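Local coordinates for protein alanine racemase 1 (Caldanaerobacter subterraneus subsp. tengcongensis MB4, PDB 4Y2W) that belongs to the alanine racemase family, joining an N-terminal TIM-barrel domain to a C-terminal domain rich in beta strands, at residues 12-24 against 46-60. The protein carries 1 engineered substitution. Residues are numbered along the deposited sequence; the frame is centred on the assembly and turned at random.
Sequences EVYLDAITHNFRE and HGASYVAKFLEKEGV
Leu15 and Phe54 meet at the apolar centre, where helix 15-28 packs on helix 48-58 outside the parallel TIM barrel. The axes of segments 15-24 and 48-58 approach to 9.9 Å and cross at -49°. Leu15 CD1 stands over the Phe54 ring, 3.7 Å from its centroid and 13° off the normal, which defines a CH-pi contact; the aliphatic Lys57 CE lies over the opposite face. One turn further along the helix, Ile18 divides its branches: CD1 meets Val51 CG2, while CG2 touches Leu55 CD2 at 4.0 Å. Leu55 also reaches the barrel strand 34-38 through Ala37, and Val13, on strand 10-14, which leads into helix 15-28, sets CG2 3.4 Å from His46 O, an oxygen that is hydrogen-bonded to Tyr374. CG anti to the backbone N carries the Phe22 ring to Glu58 and Val60, where CE1 meets Val60 CG2 at 3.8 Å beyond the Schellman turn at Gly59. The Glu58 chain runs past this ring, CG 3.5 Å from Phe22 CD2, then bends at chi2 toward the polar edge. There Arg23 NH1 donates to Glu58 OE1 at 2.9 Å, a salt bridge whose hydrogen bond is bent (N-H...O 137°), the nitrogen lying above the carboxylate plane, while Glu58 OE2 rests against Thr19 CG2.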
loop_
_atom_site.group_PDB
_atom_site.type_symbol
_atom_site.label_atom_id
_atom_site.label_comp_id
_atom_site.label_asym_id
_atom_site.label_seq_id
_atom_site.Cartn_x
_atom_site.Cartn_y
_atom_site.Cartn_z
ATOM N N GLU A 12 14.323 1.495 -6.210
ATOM C CA GLU A 12 15.604 0.848 -6.464
ATOM C C GLU A 12 16.111 0.236 -5.160
ATOM O O GLU A 12 16.437 0.964 -4.213
ATOM C CB GLU A 12 16.620 1.858 -7.009
ATOM C CG GLU A 12 16.270 2.418 -8.381
ATOM C CD GLU A 12 17.298 3.405 -8.916
ATOM O OE1 GLU A 12 18.163 3.869 -8.144
ATOM O OE2 GLU A 12 17.235 3.726 -10.122
ATOM N N VAL A 13 16.156 -1.096 -5.107
ATOM C CA VAL A 13 16.636 -1.816 -3.925
ATOM C C VAL A 13 18.109 -2.184 -4.078
ATOM O O VAL A 13 18.493 -2.858 -5.037
ATOM C CB VAL A 13 15.810 -3.094 -3.676
ATOM C CG1 VAL A 13 16.427 -3.947 -2.575
ATOM C CG2 VAL A 13 14.379 -2.722 -3.329
ATOM N N TYR A 14 18.925 -1.746 -3.122
ATOM C CA TYR A 14 20.364 -2.002 -3.142
ATOM C C TYR A 14 20.699 -3.159 -2.215
ATOM O O TYR A 14 20.885 -2.980 -1.014
ATOM C CB TYR A 14 21.133 -0.731 -2.774
ATOM C CG TYR A 14 20.973 0.327 -3.836
ATOM C CD1 TYR A 14 19.822 1.106 -3.895
ATOM C CD2 TYR A 14 21.936 0.505 -4.819
ATOM C CE1 TYR A 14 19.648 2.056 -4.885
ATOM C CE2 TYR A 14 21.773 1.454 -5.815
ATOM C CZ TYR A 14 20.624 2.228 -5.841
ATOM O OH TYR A 14 20.453 3.172 -6.823
ATOM N N LEU A 15 20.770 -4.349 -2.802
ATOM C CA LEU A 15 20.961 -5.591 -2.053
ATOM C C LEU A 15 22.290 -5.639 -1.308
ATOM O O LEU A 15 22.350 -6.143 -0.188
ATOM C CB LEU A 15 20.847 -6.794 -2.991
ATOM C CG LEU A 15 19.457 -6.999 -3.598
ATOM C CD1 LEU A 15 19.543 -7.896 -4.821
ATOM C CD2 LEU A 15 18.484 -7.562 -2.568
ATOM N N ASP A 16 23.349 -5.121 -1.930
ATOM C CA ASP A 16 24.674 -5.071 -1.292
ATOM C C ASP A 16 24.719 -4.138 -0.066
ATOM O O ASP A 16 25.584 -4.285 0.795
ATOM C CB ASP A 16 25.767 -4.693 -2.304
ATOM C CG ASP A 16 25.504 -3.365 -2.993
ATOM O OD1 ASP A 16 24.653 -3.320 -3.908
ATOM O OD2 ASP A 16 26.166 -2.371 -2.635
ATOM N N ALA A 17 23.790 -3.186 0.004
ATOM C CA ALA A 17 23.646 -2.317 1.171
ATOM C C ALA A 17 22.914 -3.016 2.318
ATOM O O ALA A 17 23.182 -2.746 3.489
ATOM C CB ALA A 17 22.922 -1.035 0.787
ATOM N N ILE A 18 21.981 -3.900 1.978
ATOM C CA ILE A 18 21.260 -4.689 2.979
ATOM C C ILE A 18 22.192 -5.734 3.601
ATOM O O ILE A 18 22.201 -5.919 4.818
ATOM C CB ILE A 18 20.020 -5.380 2.368
ATOM C CG1 ILE A 18 19.012 -4.333 1.887
ATOM C CG2 ILE A 18 19.359 -6.311 3.379
ATOM C CD1 ILE A 18 17.984 -4.872 0.911
ATOM N N THR A 19 22.975 -6.410 2.762
ATOM C CA THR A 19 23.954 -7.386 3.242
ATOM C C THR A 19 25.016 -6.703 4.103
ATOM O O THR A 19 25.475 -7.275 5.091
ATOM C CB THR A 19 24.649 -8.146 2.088
ATOM O OG1 THR A 19 25.260 -7.215 1.190
ATOM C CG2 THR A 19 23.655 -9.008 1.328
ATOM N N HIS A 20 25.399 -5.484 3.727
ATOM C CA HIS A 20 26.333 -4.695 4.525
ATOM C C HIS A 20 25.768 -4.383 5.908
ATOM O O HIS A 20 26.441 -4.597 6.913
ATOM C CB HIS A 20 26.686 -3.385 3.825
ATOM C CG HIS A 20 27.443 -2.430 4.694
ATOM N ND1 HIS A 20 28.815 -2.320 4.659
ATOM C CD2 HIS A 20 27.019 -1.558 5.638
ATOM C CE1 HIS A 20 29.203 -1.410 5.534
ATOM N NE2 HIS A 20 28.131 -0.933 6.141
ATOM N N ASN A 21 24.544 -3.859 5.950
ATOM C CA ASN A 21 23.876 -3.549 7.219
ATOM C C ASN A 21 23.698 -4.796 8.078
ATOM O O ASN A 21 23.765 -4.725 9.304
ATOM C CB ASN A 21 22.509 -2.901 6.979
ATOM C CG ASN A 21 22.609 -1.524 6.351
ATOM O OD1 ASN A 21 23.675 -0.910 6.331
ATOM N ND2 ASN A 21 21.490 -1.030 5.835
ATOM N N PHE A 22 23.464 -5.930 7.423
ATOM C CA PHE A 22 23.421 -7.226 8.097
ATOM C C PHE A 22 24.768 -7.535 8.754
ATOM O O PHE A 22 24.815 -7.915 9.926
ATOM C CB PHE A 22 23.028 -8.327 7.102
ATOM C CG PHE A 22 23.246 -9.723 7.609
ATOM C CD1 PHE A 22 22.371 -10.289 8.526
ATOM C CD2 PHE A 22 24.321 -10.479 7.157
ATOM C CE1 PHE A 22 22.565 -11.580 8.988
ATOM C CE2 PHE A 22 24.522 -11.768 7.617
ATOM C CZ PHE A 22 23.642 -12.321 8.533
ATOM N N ARG A 23 25.854 -7.356 8.004
ATOM C CA ARG A 23 27.208 -7.558 8.536
ATOM C C ARG A 23 27.564 -6.600 9.688
ATOM O O ARG A 23 28.382 -6.940 10.541
ATOM C CB ARG A 23 28.258 -7.469 7.421
ATOM C CG ARG A 23 28.266 -8.678 6.493
ATOM C CD ARG A 23 29.524 -8.737 5.631
ATOM N NE ARG A 23 29.686 -7.551 4.787
ATOM C CZ ARG A 23 29.017 -7.319 3.658
ATOM N NH1 ARG A 23 28.112 -8.182 3.206
ATOM N NH2 ARG A 23 29.252 -6.206 2.975
ATOM N N GLU A 24 26.955 -5.415 9.709
ATOM C CA GLU A 24 27.128 -4.474 10.821
ATOM C C GLU A 24 26.530 -5.017 12.120
ATOM O O GLU A 24 27.085 -4.803 13.197
ATOM C CB GLU A 24 26.498 -3.115 10.496
ATOM C CG GLU A 24 27.206 -2.343 9.396
ATOM C CD GLU A 24 28.567 -1.830 9.821
ATOM O OE1 GLU A 24 28.654 -1.194 10.890
ATOM O OE2 GLU A 24 29.550 -2.057 9.081
ATOM N N HIS A 46 10.723 -3.820 0.328
ATOM C CA HIS A 46 11.873 -4.037 -0.561
ATOM C C HIS A 46 11.706 -5.267 -1.465
ATOM O O HIS A 46 12.455 -5.431 -2.429
ATOM C CB HIS A 46 13.166 -4.187 0.254
ATOM C CG HIS A 46 13.610 -2.931 0.938
ATOM N ND1 HIS A 46 12.896 -2.345 1.960
ATOM C CD2 HIS A 46 14.711 -2.161 0.761
ATOM C CE1 HIS A 46 13.530 -1.261 2.374
ATOM N NE2 HIS A 46 14.636 -1.130 1.667
ATOM N N GLY A 47 10.733 -6.126 -1.151
ATOM C CA GLY A 47 10.540 -7.395 -1.862
ATOM C C GLY A 47 11.232 -8.534 -1.133
ATOM O O GLY A 47 12.458 -8.615 -1.121
ATOM N N ALA A 48 10.443 -9.412 -0.524
ATOM C CA ALA A 48 10.971 -10.497 0.300
ATOM C C ALA A 48 11.788 -11.499 -0.506
ATOM O O ALA A 48 12.863 -11.908 -0.075
ATOM C CB ALA A 48 9.838 -11.208 1.026
ATOM N N SER A 49 11.279 -11.889 -1.672
ATOM C CA SER A 49 11.961 -12.866 -2.523
ATOM C C SER A 49 13.443 -12.561 -2.661
ATOM O O SER A 49 14.284 -13.365 -2.267
ATOM C CB SER A 49 11.320 -12.920 -3.912
ATOM O OG SER A 49 10.030 -13.500 -3.842
ATOM N N TYR A 50 13.755 -11.391 -3.208
ATOM C CA TYR A 50 15.145 -11.021 -3.478
ATOM C C TYR A 50 15.944 -10.777 -2.194
ATOM O O TYR A 50 17.089 -11.215 -2.084
ATOM C CB TYR A 50 15.217 -9.804 -4.412
ATOM C CG TYR A 50 15.242 -10.172 -5.883
ATOM C CD1 TYR A 50 14.062 -10.342 -6.603
ATOM C CD2 TYR A 50 16.452 -10.361 -6.554
ATOM C CE1 TYR A 50 14.084 -10.685 -7.945
ATOM C CE2 TYR A 50 16.485 -10.700 -7.895
ATOM C CZ TYR A 50 15.297 -10.862 -8.587
ATOM O OH TYR A 50 15.324 -11.197 -9.922
ATOM N N VAL A 51 15.337 -10.095 -1.228
ATOM C CA VAL A 51 16.001 -9.807 0.047
ATOM C C VAL A 51 16.336 -11.101 0.793
ATOM O O VAL A 51 17.435 -11.247 1.326
ATOM C CB VAL A 51 15.140 -8.883 0.936
ATOM C CG1 VAL A 51 15.687 -8.807 2.356
ATOM C CG2 VAL A 51 15.065 -7.491 0.329
ATOM N N ALA A 52 15.392 -12.036 0.821
ATOM C CA ALA A 52 15.613 -13.329 1.463
ATOM C C ALA A 52 16.680 -14.126 0.723
ATOM O O ALA A 52 17.550 -14.732 1.343
ATOM C CB ALA A 52 14.316 -14.121 1.530
ATOM N N LYS A 53 16.605 -14.116 -0.604
ATOM C CA LYS A 53 17.579 -14.810 -1.444
ATOM C C LYS A 53 18.996 -14.357 -1.099
ATOM O O LYS A 53 19.877 -15.187 -0.881
ATOM C CB LYS A 53 17.292 -14.557 -2.935
ATOM C CG LYS A 53 18.131 -15.390 -3.903
ATOM C CD LYS A 53 18.436 -14.630 -5.194
ATOM C CE LYS A 53 19.382 -15.388 -6.121
ATOM N NZ LYS A 53 18.659 -16.228 -7.119
ATOM N N PHE A 54 19.201 -13.045 -1.030
ATOM C CA PHE A 54 20.540 -12.492 -0.823
ATOM C C PHE A 54 21.028 -12.549 0.628
ATOM O O PHE A 54 22.237 -12.622 0.867
ATOM C CB PHE A 54 20.636 -11.072 -1.396
ATOM C CG PHE A 54 21.027 -11.046 -2.846
ATOM C CD1 PHE A 54 20.128 -11.443 -3.827
ATOM C CD2 PHE A 54 22.308 -10.674 -3.229
ATOM C CE1 PHE A 54 20.495 -11.444 -5.164
ATOM C CE2 PHE A 54 22.681 -10.673 -4.564
ATOM C CZ PHE A 54 21.775 -11.061 -5.533
ATOM N N LEU A 55 20.108 -12.526 1.590
ATOM C CA LEU A 55 20.475 -12.733 2.995
ATOM C C LEU A 55 20.775 -14.212 3.277
ATOM O O LEU A 55 21.603 -14.529 4.138
ATOM C CB LEU A 55 19.382 -12.211 3.932
ATOM C CG LEU A 55 19.218 -10.689 3.992
ATOM C CD1 LEU A 55 18.010 -10.321 4.840
ATOM C CD2 LEU A 55 20.468 -10.008 4.527
ATOM N N GLU A 56 20.114 -15.111 2.548
ATOM C CA GLU A 56 20.416 -16.542 2.627
ATOM C C GLU A 56 21.835 -16.846 2.128
ATOM O O GLU A 56 22.522 -17.684 2.711
ATOM C CB GLU A 56 19.388 -17.360 1.840
ATOM C CG GLU A 56 19.587 -18.866 1.932
ATOM C CD GLU A 56 18.486 -19.649 1.238
ATOM O OE1 GLU A 56 18.152 -19.312 0.083
ATOM O OE2 GLU A 56 17.961 -20.609 1.841
ATOM N N LYS A 57 22.265 -16.176 1.056
ATOM C CA LYS A 57 23.648 -16.289 0.573
ATOM C C LYS A 57 24.629 -15.786 1.635
ATOM O O LYS A 57 25.708 -16.354 1.817
ATOM C CB LYS A 57 23.868 -15.479 -0.712
ATOM C CG LYS A 57 23.134 -15.970 -1.955
ATOM C CD LYS A 57 23.354 -14.997 -3.114
ATOM C CE LYS A 57 22.385 -15.204 -4.272
ATOM N NZ LYS A 57 22.853 -16.207 -5.270
ATOM N N GLU A 58 24.239 -14.721 2.333
ATOM C CA GLU A 58 25.095 -14.084 3.335
ATOM C C GLU A 58 25.235 -14.910 4.621
ATOM O O GLU A 58 26.086 -14.612 5.456
ATOM C CB GLU A 58 24.563 -12.682 3.665
ATOM C CG GLU A 58 25.633 -11.691 4.096
ATOM C CD GLU A 58 26.615 -11.348 2.986
ATOM O OE1 GLU A 58 27.793 -11.071 3.304
ATOM O OE2 GLU A 58 26.217 -11.353 1.800
ATOM N N GLY A 59 24.390 -15.927 4.784
ATOM C CA GLY A 59 24.526 -16.894 5.873
ATOM C C GLY A 59 23.694 -16.579 7.103
ATOM O O GLY A 59 24.109 -16.865 8.223
ATOM N N VAL A 60 22.513 -16.003 6.898
ATOM C CA VAL A 60 21.610 -15.673 8.002
ATOM C C VAL A 60 21.076 -16.948 8.663
ATOM O O VAL A 60 20.893 -17.967 7.998
ATOM C CB VAL A 60 20.447 -14.777 7.517
ATOM C CG1 VAL A 60 19.455 -15.562 6.660
ATOM C CG2 VAL A 60 19.748 -14.115 8.695
#